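Local structure of phosphoacetylglucosamine mutase (Aspergillus lentulus, 5O9X) at residues Asp288-Tyr293 with Gly426-Asp431; Asp307-Leu312 with Val377-Asn382; Gly333-Ala338 with Met371-Gly376; Tyr339-Ser344 with Thr454-Arg459. The protein interconverts N-acetylglucosamine 6-phosphate and N-acetylglucosamine 1-phosphate, a step on the route to UDP-N-acetylglucosamine. The protein carries 1 engineered substitution. One frame throughout, in Å; residues are numbered along the deposited sequence.

How the contacts relate
Contacts 2 and 3 share strand 375-379, with about 10 Å between their centres; one packs a helix on a mixed sheet, the other is the sheet's parallel pairing. Contact 1 brings strand 290-295 of the preceding sheet against the start of helix 428-442; its centre is about 10 Å from that of contact 2, and both touch the bound sugar bisphosphate. Contact 4, about 12 Å from contact 2 between centres, ties the start of helix 342-350 to the link leading into strand 458-463. Along the chain, contacts 2 and 3 fall between the segments of contact 1, while contact 4 alternates with all the others. Contacts 1 and 4 join domain III to its neighbours; contacts 2 and 3 build its core.

Contact 1 of 4, residues Asp288-Tyr293 with Gly426-Asp431; sequences DRILYY and GDAISD. Unlike the reference sequence in segment 288-293: Leu291 (reference Val). With G16 (1,6-di-O-phosphono-alpha-D-glucopyranose), chain B.
Arg289, whose carbonyl O rests on Ala428 CB at 3.4 Å, turns the edge of its guanidinium to the bisphosphate G16. NE donates to the phosphate oxygen O3X (3.0 Å), and NH2 gives G16 O1, which lies in the plane of the group, a straighter bond of 3.2 Å and 167°. The chain runs extended from CG to NE, carrying this flat end away from segment 426-431. Asp288 turns its carboxylate to segment 426-431 instead, OD1 2.7 Å from Gly426 O.

Ala428 packs against Ile290: their CB atoms are 3.9 Å apart, and Ile290 CG2 reaches over to Asp431 CB at 4.0 Å. Ala428 opens the helix. Asp427, at the N-cap, accepts two weak bonds through OD1 from Ile429 N and Ser430 N, while its OD2 is held by Tyr191 and Asn422.

The strand start of one sheet is thus seated on the first turn of helix 428-442, joining domains II and III. Asp288 and Arg289 close the Asp-Gly-Asp-Ala-Asp-Arg sequence, which probably corresponds to the metal-binding loop of phosphohexomutases; here its arginine grips the 1-phosphate end of the ligand.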
# COMPACT_ATOMS: atom_id res chain seq x y z
N ASP A 288 -1.20 -5.69 2.08
CA ASP A 288 -1.14 -4.63 1.14
C ASP A 288 0.27 -4.31 0.63
O ASP A 288 0.51 -3.25 0.03
CB ASP A 288 -1.87 -3.41 1.69
CG ASP A 288 -2.49 -2.58 0.55
OD1 ASP A 288 -2.73 -3.13 -0.57
OD2 ASP A 288 -2.62 -1.40 0.77
N ARG A 289 1.17 -5.24 0.88
CA ARG A 289 2.53 -5.22 0.27
C ARG A 289 2.81 -6.63 -0.19
O ARG A 289 2.43 -7.59 0.51
CB ARG A 289 3.59 -4.89 1.33
CG ARG A 289 3.49 -3.48 1.87
CD ARG A 289 4.66 -3.29 2.85
NE ARG A 289 4.53 -2.00 3.57
CZ ARG A 289 5.50 -1.49 4.31
NH1 ARG A 289 6.64 -2.16 4.46
NH2 ARG A 289 5.33 -0.37 4.98
N ILE A 290 3.54 -6.75 -1.31
CA ILE A 290 4.09 -8.07 -1.66
C ILE A 290 5.53 -7.89 -2.18
O ILE A 290 5.78 -6.98 -2.95
CB ILE A 290 3.24 -8.79 -2.69
CG1 ILE A 290 3.81 -10.22 -2.97
CG2 ILE A 290 2.96 -7.92 -3.91
CD1 ILE A 290 2.82 -11.09 -3.67
N LEU A 291 6.45 -8.73 -1.73
CA LEU A 291 7.61 -9.05 -2.58
C LEU A 291 7.95 -10.42 -2.81
O LEU A 291 7.45 -11.27 -2.13
CB LEU A 291 8.86 -8.42 -2.19
CG LEU A 291 9.43 -8.08 -0.95
CD1 LEU A 291 8.73 -6.72 -1.17
CD2 LEU A 291 9.00 -9.14 0.04
N TYR A 292 8.80 -10.62 -3.79
CA TYR A 292 9.16 -11.96 -4.23
C TYR A 292 10.61 -12.18 -3.91
O TYR A 292 11.36 -11.20 -3.77
CB TYR A 292 9.01 -12.00 -5.82
CG TYR A 292 7.65 -12.60 -6.26
CD1 TYR A 292 6.46 -11.80 -6.19
CD2 TYR A 292 7.57 -13.94 -6.68
CE1 TYR A 292 5.20 -12.33 -6.56
CE2 TYR A 292 6.33 -14.50 -7.13
CZ TYR A 292 5.15 -13.68 -7.03
OH TYR A 292 3.92 -14.15 -7.49
N TYR A 293 11.04 -13.45 -3.87
CA TYR A 293 12.43 -13.77 -3.59
C TYR A 293 12.60 -15.26 -3.82
O TYR A 293 11.62 -16.01 -3.95
CB TYR A 293 12.86 -13.41 -2.13
CG TYR A 293 11.88 -13.92 -1.08
CD1 TYR A 293 12.09 -15.19 -0.39
CD2 TYR A 293 10.75 -13.14 -0.76
CE1 TYR A 293 11.17 -15.61 0.58
CE2 TYR A 293 9.85 -13.55 0.22
CZ TYR A 293 10.05 -14.80 0.87
OH TYR A 293 9.13 -15.17 1.85
N GLY A 426 -3.07 -0.09 -4.26
CA GLY A 426 -2.75 -1.42 -4.75
C GLY A 426 -3.35 -2.51 -3.94
O GLY A 426 -3.88 -2.27 -2.83
N ASP A 427 -3.31 -3.72 -4.49
CA ASP A 427 -3.80 -4.91 -3.78
C ASP A 427 -2.72 -5.96 -3.93
O ASP A 427 -2.53 -6.46 -5.02
CB ASP A 427 -5.16 -5.31 -4.42
CG ASP A 427 -5.67 -6.65 -3.92
OD1 ASP A 427 -4.91 -7.37 -3.26
OD2 ASP A 427 -6.83 -7.01 -4.17
N ALA A 428 -2.02 -6.32 -2.84
CA ALA A 428 -0.95 -7.30 -2.89
C ALA A 428 -1.29 -8.68 -3.50
O ALA A 428 -0.50 -9.25 -4.27
CB ALA A 428 -0.29 -7.48 -1.54
N ILE A 429 -2.47 -9.21 -3.18
CA ILE A 429 -2.78 -10.52 -3.70
C ILE A 429 -3.11 -10.45 -5.18
O ILE A 429 -2.75 -11.38 -5.91
CB ILE A 429 -3.95 -11.12 -2.89
CG1 ILE A 429 -3.42 -11.46 -1.46
CG2 ILE A 429 -4.65 -12.26 -3.69
CD1 ILE A 429 -4.45 -11.98 -0.46
N SER A 430 -3.80 -9.38 -5.64
CA SER A 430 -4.04 -9.18 -7.09
C SER A 430 -2.69 -8.96 -7.83
O SER A 430 -2.47 -9.51 -8.90
CB SER A 430 -5.00 -7.94 -7.19
OG SER A 430 -4.85 -7.27 -8.41
N ASP A 431 -1.78 -8.19 -7.22
CA ASP A 431 -0.38 -8.04 -7.72
C ASP A 431 0.36 -9.38 -7.79
O ASP A 431 1.09 -9.65 -8.76
CB ASP A 431 0.43 -7.08 -6.90
CG ASP A 431 -0.06 -5.64 -6.98
OD1 ASP A 431 -0.80 -5.24 -7.91
OD2 ASP A 431 0.34 -4.87 -6.05
C1 G16 B . 2.67 2.80 4.76
C2 G16 B . 2.32 3.55 3.47
C3 G16 B . 3.46 3.34 2.42
C4 G16 B . 4.84 3.75 2.91
C5 G16 B . 5.13 2.97 4.19
C6 G16 B . 6.33 3.45 4.96
O1 G16 B . 2.74 1.40 4.48
O2 G16 B . 1.03 3.18 2.91
O3 G16 B . 3.06 3.99 1.28
O4 G16 B . 5.96 3.45 1.96
O5 G16 B . 4.10 3.17 5.18
O6 G16 B . 6.07 4.88 5.33
P G16 B . 7.14 5.65 6.27
O1P G16 B . 8.55 5.46 5.66
O2P G16 B . 7.12 4.97 7.66
O3P G16 B . 6.68 7.11 6.43
P' G16 B . 1.79 0.29 5.22
O1X G16 B . 0.40 0.95 5.45
O2X G16 B . 2.40 0.04 6.63
O3X G16 B . 1.87 -0.98 4.45

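Contact 2 of 4, residues Asp307-Leu312 with Val377-Asn382; sequences DRIATL and VYFEAN. With G16 (1,6-di-O-phosphono-alpha-D-glucopyranose), chain B.
Helix 307-312 and strand 377-379 run nearly antiparallel, at 169°, with their axes 7.6 Å apart. This is helix-on-sheet packing in the alpha/beta domain III: helix 306-324 lies along strand 375-379 on one face of the mixed sheet that also holds strand 332-337. Phe379 carries most of it. One face of its ring takes Ile309, and the two side chains cross at about a right angle. Ile309 CG2 stands 4.0 Å from the ring centroid, an off-centre CH-pi contact, with CB over the same face toward the rim. Ala310 packs beside it, its CB 3.7 Å from Phe379 CD2 and 3.9 Å from Val377 CG1. Val435 of helix 428-442 packs on Ile309 as well.

Past the strand, the Glu380-Ala381-Asn382 turn is consistent with the sugar-binding loop of phosphohexomutases; Glu380 and Asn382 turn from the helix to G16. Glu380 stretches out beyond CG (chi2 -179°), which lets its carboxylate accept from two neighbouring sugar hydroxyls, OE1 from O3 and OE2 from O4. Gly362 N also donates to OE2. Asn382 ND2 adds a weak bond to O4. Back at the helix, Asp307 OD2 abuts Ala381 CB, while OD1 accepts from Gln336. One water bridges the segments, donating to Asp307 OD1 at 2.5 Å and to Phe379 O at 2.7 Å.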
# COMPACT_ATOMS: atom_id res chain seq x y z
N ASP A 307 10.04 -2.54 -6.98
CA ASP A 307 10.48 -2.02 -8.29
C ASP A 307 10.71 -3.09 -9.32
O ASP A 307 10.56 -2.85 -10.52
CB ASP A 307 11.72 -1.18 -8.10
CG ASP A 307 11.39 0.03 -7.28
OD1 ASP A 307 10.63 0.92 -7.76
OD2 ASP A 307 11.81 0.08 -6.10
N ARG A 308 11.06 -4.28 -8.87
CA ARG A 308 11.08 -5.44 -9.79
C ARG A 308 9.71 -5.78 -10.32
O ARG A 308 9.62 -6.16 -11.49
CB ARG A 308 11.60 -6.76 -9.14
CG ARG A 308 13.03 -6.61 -8.75
CD ARG A 308 13.86 -6.89 -10.03
NE ARG A 308 15.24 -6.78 -9.63
CZ ARG A 308 16.31 -7.12 -10.32
NH1 ARG A 308 16.18 -7.54 -11.60
NH2 ARG A 308 17.51 -6.98 -9.75
N ILE A 309 8.68 -5.67 -9.47
CA ILE A 309 7.29 -5.88 -9.94
C ILE A 309 6.89 -4.76 -10.92
O ILE A 309 6.33 -5.04 -11.98
CB ILE A 309 6.27 -5.98 -8.73
CG1 ILE A 309 6.73 -7.16 -7.81
CG2 ILE A 309 4.85 -6.26 -9.27
CD1 ILE A 309 5.95 -7.29 -6.50
N ALA A 310 7.17 -3.51 -10.55
CA ALA A 310 6.82 -2.36 -11.43
C ALA A 310 7.46 -2.60 -12.83
O ALA A 310 6.82 -2.42 -13.90
CB ALA A 310 7.37 -1.09 -10.82
N THR A 311 8.73 -2.93 -12.83
CA THR A 311 9.45 -3.06 -14.13
C THR A 311 8.99 -4.30 -14.93
O THR A 311 8.91 -4.25 -16.17
CB THR A 311 10.97 -3.07 -13.94
OG1 THR A 311 11.36 -4.07 -13.02
CG2 THR A 311 11.40 -1.72 -13.40
N LEU A 312 8.69 -5.37 -14.22
CA LEU A 312 8.08 -6.57 -14.81
C LEU A 312 6.76 -6.17 -15.52
O LEU A 312 6.53 -6.49 -16.69
CB LEU A 312 7.86 -7.67 -13.72
CG LEU A 312 7.25 -8.98 -14.28
CD1 LEU A 312 8.28 -9.72 -15.15
CD2 LEU A 312 6.70 -9.90 -13.23
N VAL A 377 2.36 3.01 -13.98
CA VAL A 377 2.75 1.84 -13.18
C VAL A 377 3.35 2.48 -11.92
O VAL A 377 4.28 3.30 -12.03
CB VAL A 377 3.79 1.00 -13.88
CG1 VAL A 377 4.28 -0.16 -12.96
CG2 VAL A 377 3.19 0.43 -15.16
N TYR A 378 2.83 2.16 -10.73
CA TYR A 378 3.50 2.71 -9.54
C TYR A 378 3.67 1.72 -8.38
O TYR A 378 2.71 1.14 -7.92
CB TYR A 378 2.82 3.99 -9.07
CG TYR A 378 1.36 3.90 -8.71
CD1 TYR A 378 0.91 3.82 -7.35
CD2 TYR A 378 0.42 3.94 -9.72
CE1 TYR A 378 -0.48 3.76 -7.08
CE2 TYR A 378 -0.94 3.86 -9.46
CZ TYR A 378 -1.37 3.83 -8.16
OH TYR A 378 -2.73 3.80 -8.07
N PHE A 379 4.92 1.48 -7.99
CA PHE A 379 5.26 0.63 -6.82
C PHE A 379 6.23 1.35 -5.89
O PHE A 379 7.08 2.07 -6.41
CB PHE A 379 5.81 -0.74 -7.29
CG PHE A 379 4.74 -1.71 -7.72
CD1 PHE A 379 4.32 -2.71 -6.88
CD2 PHE A 379 4.13 -1.57 -9.00
CE1 PHE A 379 3.31 -3.60 -7.25
CE2 PHE A 379 3.10 -2.44 -9.40
CZ PHE A 379 2.73 -3.47 -8.50
N GLU A 380 6.18 1.10 -4.57
CA GLU A 380 7.25 1.45 -3.70
C GLU A 380 8.08 0.21 -3.58
O GLU A 380 7.53 -0.90 -3.78
CB GLU A 380 6.67 1.87 -2.32
CG GLU A 380 5.89 3.18 -2.49
CD GLU A 380 5.32 3.66 -1.16
OE1 GLU A 380 4.29 3.12 -0.72
OE2 GLU A 380 5.91 4.56 -0.58
N ALA A 381 9.39 0.37 -3.31
CA ALA A 381 10.29 -0.77 -3.17
C ALA A 381 9.77 -1.79 -2.16
O ALA A 381 10.06 -2.98 -2.28
CB ALA A 381 11.74 -0.24 -2.77
N ASN A 382 9.06 -1.31 -1.11
CA ASN A 382 8.59 -2.18 -0.03
C ASN A 382 7.46 -3.11 -0.52
O ASN A 382 6.97 -3.95 0.26
CB ASN A 382 8.07 -1.33 1.19
CG ASN A 382 6.87 -0.43 0.84
OD1 ASN A 382 6.09 -0.75 -0.02
ND2 ASN A 382 6.73 0.69 1.56
C1 G16 B . 2.67 2.80 4.76
C2 G16 B . 2.32 3.55 3.47
C3 G16 B . 3.46 3.34 2.42
C4 G16 B . 4.84 3.75 2.91
C5 G16 B . 5.13 2.97 4.19
C6 G16 B . 6.33 3.45 4.96
O1 G16 B . 2.74 1.40 4.48
O2 G16 B . 1.03 3.18 2.91
O3 G16 B . 3.06 3.99 1.28
O4 G16 B . 5.96 3.45 1.96
O5 G16 B . 4.10 3.17 5.18
O6 G16 B . 6.07 4.88 5.33
P G16 B . 7.14 5.65 6.27
O1P G16 B . 8.55 5.46 5.66
O2P G16 B . 7.12 4.97 7.66
O3P G16 B . 6.68 7.11 6.43
P' G16 B . 1.79 0.29 5.22
O1X G16 B . 0.40 0.95 5.45
O2X G16 B . 2.40 0.04 6.63
O3X G16 B . 1.87 -0.98 4.45
O HOH W 1 9.71 2.81 -6.35

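Contact 3 of 4, residues Gly333-Ala338 with Met371-Gly376; sequences GVVQTA and MRFDVG. Unlike the reference sequence in segment 371-376: Met371 (reference Leu).
Phe373 lays its ring flat over the alpha carbon of Gly333. CA stands almost exactly above the centre, 3.5 Å from the centroid and only 8° off the ring normal, a CH-pi contact in which all six ring carbons lie at nearly the same distance from CA. Gly333, having no side chain, lets its CA come directly against the ring face. Phe373 CG lies anti to its own carbonyl carbon (chi1 -62°), swinging the ring back across the neighbouring strand. The edge of the ring is met by Val335: CG2, near the ring plane, comes to 4.2 Å from Phe373 CE2, and the two side chains lie at a slant to one another. Pro355 and Val357 also touch the phenylalanine, so the ring reaches edge strand 356-359 and the loop before it.

At Gly333, strands 332-337 and 375-379 begin to pair in parallel, with Gly333 opposite Gly376. This is the central pairing of the alpha/beta sheet of domain III, where helix 363-370 leads from edge strand 356-359 over to strand 375-379 in a beta-alpha-beta crossover spanning strand 332-337. Gly333 N donates to Val375 O at 3.1 Å. The ladder then passes to Val377, which probably bonds through its N to Gly333 O and through its O to Val335 N. Val335 also packs against Leu366, Ala369 and Ala370 of the crossover helix. At the turn into the strand, Asp374 OD2 accepts from Lys331 N.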
# COMPACT_ATOMS: atom_id res chain seq x y z
N GLY A 333 4.16 5.27 -18.09
CA GLY A 333 5.16 5.91 -17.26
C GLY A 333 5.27 5.11 -15.96
O GLY A 333 4.30 4.46 -15.51
N VAL A 334 6.47 5.19 -15.33
CA VAL A 334 6.69 4.52 -14.03
C VAL A 334 6.93 5.53 -12.89
O VAL A 334 7.87 6.36 -12.96
CB VAL A 334 7.84 3.52 -14.10
CG1 VAL A 334 7.98 2.73 -12.74
CG2 VAL A 334 7.66 2.56 -15.34
N VAL A 335 6.13 5.44 -11.83
CA VAL A 335 6.30 6.33 -10.67
C VAL A 335 7.06 5.54 -9.62
O VAL A 335 6.70 4.38 -9.35
CB VAL A 335 4.93 6.76 -10.15
CG1 VAL A 335 5.07 7.68 -8.94
CG2 VAL A 335 4.23 7.56 -11.29
N GLN A 336 8.08 6.18 -9.03
CA GLN A 336 8.93 5.58 -8.03
C GLN A 336 8.99 6.50 -6.81
O GLN A 336 8.49 7.66 -6.86
CB GLN A 336 10.36 5.29 -8.58
CG GLN A 336 10.38 4.34 -9.83
CD GLN A 336 11.80 3.93 -10.09
OE1 GLN A 336 12.65 4.75 -10.42
NE2 GLN A 336 12.09 2.67 -9.93
N THR A 337 9.62 6.01 -5.74
CA THR A 337 10.10 6.93 -4.69
C THR A 337 11.63 6.81 -4.59
O THR A 337 12.25 5.97 -5.26
CB THR A 337 9.41 6.72 -3.32
OG1 THR A 337 9.86 5.48 -2.69
CG2 THR A 337 7.87 6.56 -3.55
N ALA A 338 12.21 7.57 -3.66
CA ALA A 338 13.66 7.65 -3.50
C ALA A 338 14.20 6.32 -2.94
O ALA A 338 15.39 6.06 -3.12
CB ALA A 338 14.00 8.85 -2.60
N MET A 371 -1.48 9.44 -12.38
CA MET A 371 -2.61 10.00 -13.21
C MET A 371 -2.13 10.75 -14.44
O MET A 371 -2.90 11.00 -15.35
CB MET A 371 -3.55 10.94 -12.43
CG MET A 371 -4.00 10.55 -11.04
SD MET A 371 -5.60 9.73 -10.86
CE MET A 371 -5.24 8.06 -11.44
N ARG A 372 -0.85 11.08 -14.52
CA ARG A 372 -0.38 11.85 -15.66
C ARG A 372 -0.11 11.01 -16.93
O ARG A 372 0.15 11.56 -18.00
CB ARG A 372 0.81 12.73 -15.26
CG ARG A 372 0.40 13.63 -14.08
CD ARG A 372 1.29 14.82 -13.75
NE ARG A 372 1.93 15.46 -14.91
CZ ARG A 372 2.87 16.41 -14.82
NH1 ARG A 372 3.28 16.86 -13.64
NH2 ARG A 372 3.41 16.93 -15.92
N PHE A 373 -0.19 9.67 -16.79
CA PHE A 373 0.12 8.73 -17.88
C PHE A 373 -1.17 8.06 -18.35
O PHE A 373 -2.14 8.03 -17.58
CB PHE A 373 1.13 7.68 -17.35
CG PHE A 373 2.42 8.32 -16.93
CD1 PHE A 373 3.27 8.87 -17.86
CD2 PHE A 373 2.78 8.39 -15.56
CE1 PHE A 373 4.46 9.50 -17.48
CE2 PHE A 373 3.99 9.02 -15.17
CZ PHE A 373 4.83 9.57 -16.13
N ASP A 374 -1.17 7.52 -19.58
CA ASP A 374 -2.25 6.63 -20.05
C ASP A 374 -2.24 5.38 -19.16
O ASP A 374 -3.27 4.95 -18.65
CB ASP A 374 -2.02 6.20 -21.55
CG ASP A 374 -1.95 7.41 -22.58
OD1 ASP A 374 -2.72 8.37 -22.42
OD2 ASP A 374 -1.13 7.36 -23.54
N VAL A 375 -1.04 4.80 -19.00
CA VAL A 375 -0.86 3.62 -18.10
C VAL A 375 0.18 4.08 -17.00
O VAL A 375 1.32 4.35 -17.34
CB VAL A 375 -0.30 2.42 -18.92
CG1 VAL A 375 -0.11 1.23 -18.02
CG2 VAL A 375 -1.25 2.07 -20.12
N GLY A 376 -0.23 4.18 -15.75
CA GLY A 376 0.76 4.69 -14.77
C GLY A 376 1.13 3.49 -13.86
O GLY A 376 0.29 2.98 -13.06

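Contact 4 of 4, residues Tyr339-Ser344 with Thr454-Arg459; sequences YANGSS and TDLPSR
Asn341 meets the backbone of Leu456 with both halves of its amide. ND2 donates to Leu456 O at 2.8 Å, on a lone pair and lying in the plane of that carbonyl, while OD1 accepts from Leu456 N at 2.9 Å. The two bonds pin both ends of the amide to one residue and fix its rotation. Two residues after the cap, Ser343 OG donates to Thr454 O at 2.7 Å. Ser343 OG also rests 3.4 Å from Leu456 CG.

The amide has further partners. Asn341 OD1 also accepts from Ser343 N at 3.0 Å, the capping bond of an N-cap at the start of helix 342-350. A water accepts from ND2 and joins it to Ser458 OG, which in turn is bonded to Gln266. With CG anti to the backbone N (chi1 -164°), the amide reaches out to the 454-459 segment and still curls back to the helix. Asp455 leans across it, OD1 3.3 Å from Asn341 CG, the carboxylate and amide planes 59° apart; its OD2 makes a long, weak ion pair with Arg308.

Behind the first shell, Ser344 N and OG both donate to Asn341 O, and Gln336 NE2 donates to Ser344 OG. Glu518 takes Gly342 N, and Tyr516 backs Asn341 and Ser458. The whole is an asparagine-capped helix start, docked by its cap residue onto the link between domain III and the sheet of the C-terminal domain that strand 458-463 enters.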
# COMPACT_ATOMS: atom_id res chain seq x y z
N TYR A 339 13.34 5.44 -2.39
CA TYR A 339 13.79 4.16 -1.86
C TYR A 339 14.04 3.18 -3.02
O TYR A 339 14.57 2.07 -2.76
CB TYR A 339 12.70 3.54 -0.95
CG TYR A 339 12.65 4.30 0.37
CD1 TYR A 339 13.67 4.12 1.31
CD2 TYR A 339 11.69 5.29 0.59
CE1 TYR A 339 13.69 4.82 2.50
CE2 TYR A 339 11.69 5.99 1.80
CZ TYR A 339 12.73 5.78 2.71
OH TYR A 339 12.80 6.51 3.88
N ALA A 340 13.61 3.51 -4.26
CA ALA A 340 13.87 2.61 -5.38
C ALA A 340 15.36 2.44 -5.63
O ALA A 340 16.14 3.42 -5.60
CB ALA A 340 13.20 3.10 -6.67
N ASN A 341 15.78 1.21 -5.85
CA ASN A 341 17.20 0.99 -6.16
C ASN A 341 17.59 1.74 -7.45
O ASN A 341 16.84 1.74 -8.44
CB ASN A 341 17.41 -0.51 -6.39
CG ASN A 341 18.85 -0.87 -6.34
OD1 ASN A 341 19.57 -0.71 -7.34
ND2 ASN A 341 19.31 -1.30 -5.17
N GLY A 342 18.75 2.42 -7.43
CA GLY A 342 19.17 3.22 -8.61
C GLY A 342 19.24 2.37 -9.85
O GLY A 342 19.07 2.89 -10.90
N SER A 343 19.55 1.08 -9.74
CA SER A 343 19.59 0.23 -10.93
C SER A 343 18.20 0.07 -11.61
O SER A 343 18.14 -0.09 -12.88
CB SER A 343 20.14 -1.14 -10.63
OG SER A 343 21.52 -1.04 -10.29
N SER A 344 17.12 0.14 -10.82
CA SER A 344 15.77 -0.03 -11.38
C SER A 344 15.41 1.24 -12.16
O SER A 344 14.84 1.16 -13.25
CB SER A 344 14.70 -0.30 -10.25
OG SER A 344 14.51 0.85 -9.44
N THR A 454 20.76 -5.61 -12.36
CA THR A 454 21.33 -5.99 -11.06
C THR A 454 21.19 -4.83 -10.09
O THR A 454 21.70 -3.72 -10.37
CB THR A 454 22.78 -6.45 -11.22
OG1 THR A 454 22.83 -7.58 -12.13
CG2 THR A 454 23.39 -6.92 -9.87
N ASP A 455 20.52 -5.09 -8.96
CA ASP A 455 20.38 -4.05 -7.93
C ASP A 455 21.75 -3.60 -7.41
O ASP A 455 22.63 -4.41 -7.21
CB ASP A 455 19.57 -4.65 -6.73
CG ASP A 455 18.05 -4.68 -7.00
OD1 ASP A 455 17.53 -3.65 -7.43
OD2 ASP A 455 17.38 -5.72 -6.77
N LEU A 456 21.93 -2.32 -7.23
CA LEU A 456 23.07 -1.84 -6.39
C LEU A 456 22.91 -2.37 -4.96
O LEU A 456 21.81 -2.34 -4.43
CB LEU A 456 23.07 -0.30 -6.34
CG LEU A 456 23.32 0.34 -7.71
CD1 LEU A 456 23.14 1.86 -7.58
CD2 LEU A 456 24.72 0.05 -8.22
N PRO A 457 23.99 -2.88 -4.33
CA PRO A 457 23.92 -3.23 -2.91
C PRO A 457 23.33 -2.06 -2.15
O PRO A 457 23.71 -0.90 -2.42
CB PRO A 457 25.41 -3.44 -2.54
CG PRO A 457 25.94 -4.14 -3.84
CD PRO A 457 25.28 -3.29 -4.95
N SER A 458 22.36 -2.34 -1.28
CA SER A 458 21.71 -1.26 -0.52
C SER A 458 21.46 -1.66 0.91
O SER A 458 21.59 -2.85 1.31
CB SER A 458 20.39 -0.87 -1.21
OG SER A 458 19.44 -1.92 -1.07
N ARG A 459 21.03 -0.68 1.70
CA ARG A 459 20.89 -0.93 3.14
C ARG A 459 19.90 0.06 3.70
O ARG A 459 19.97 1.23 3.34
CB ARG A 459 22.30 -0.75 3.82
CG ARG A 459 22.29 -0.75 5.33
CD ARG A 459 22.05 -2.09 5.96
NE ARG A 459 22.95 -3.13 5.38
CZ ARG A 459 23.20 -4.31 5.95
NH1 ARG A 459 22.67 -4.58 7.13
NH2 ARG A 459 23.97 -5.22 5.34
O HOH W 2 17.64 -1.51 -3.03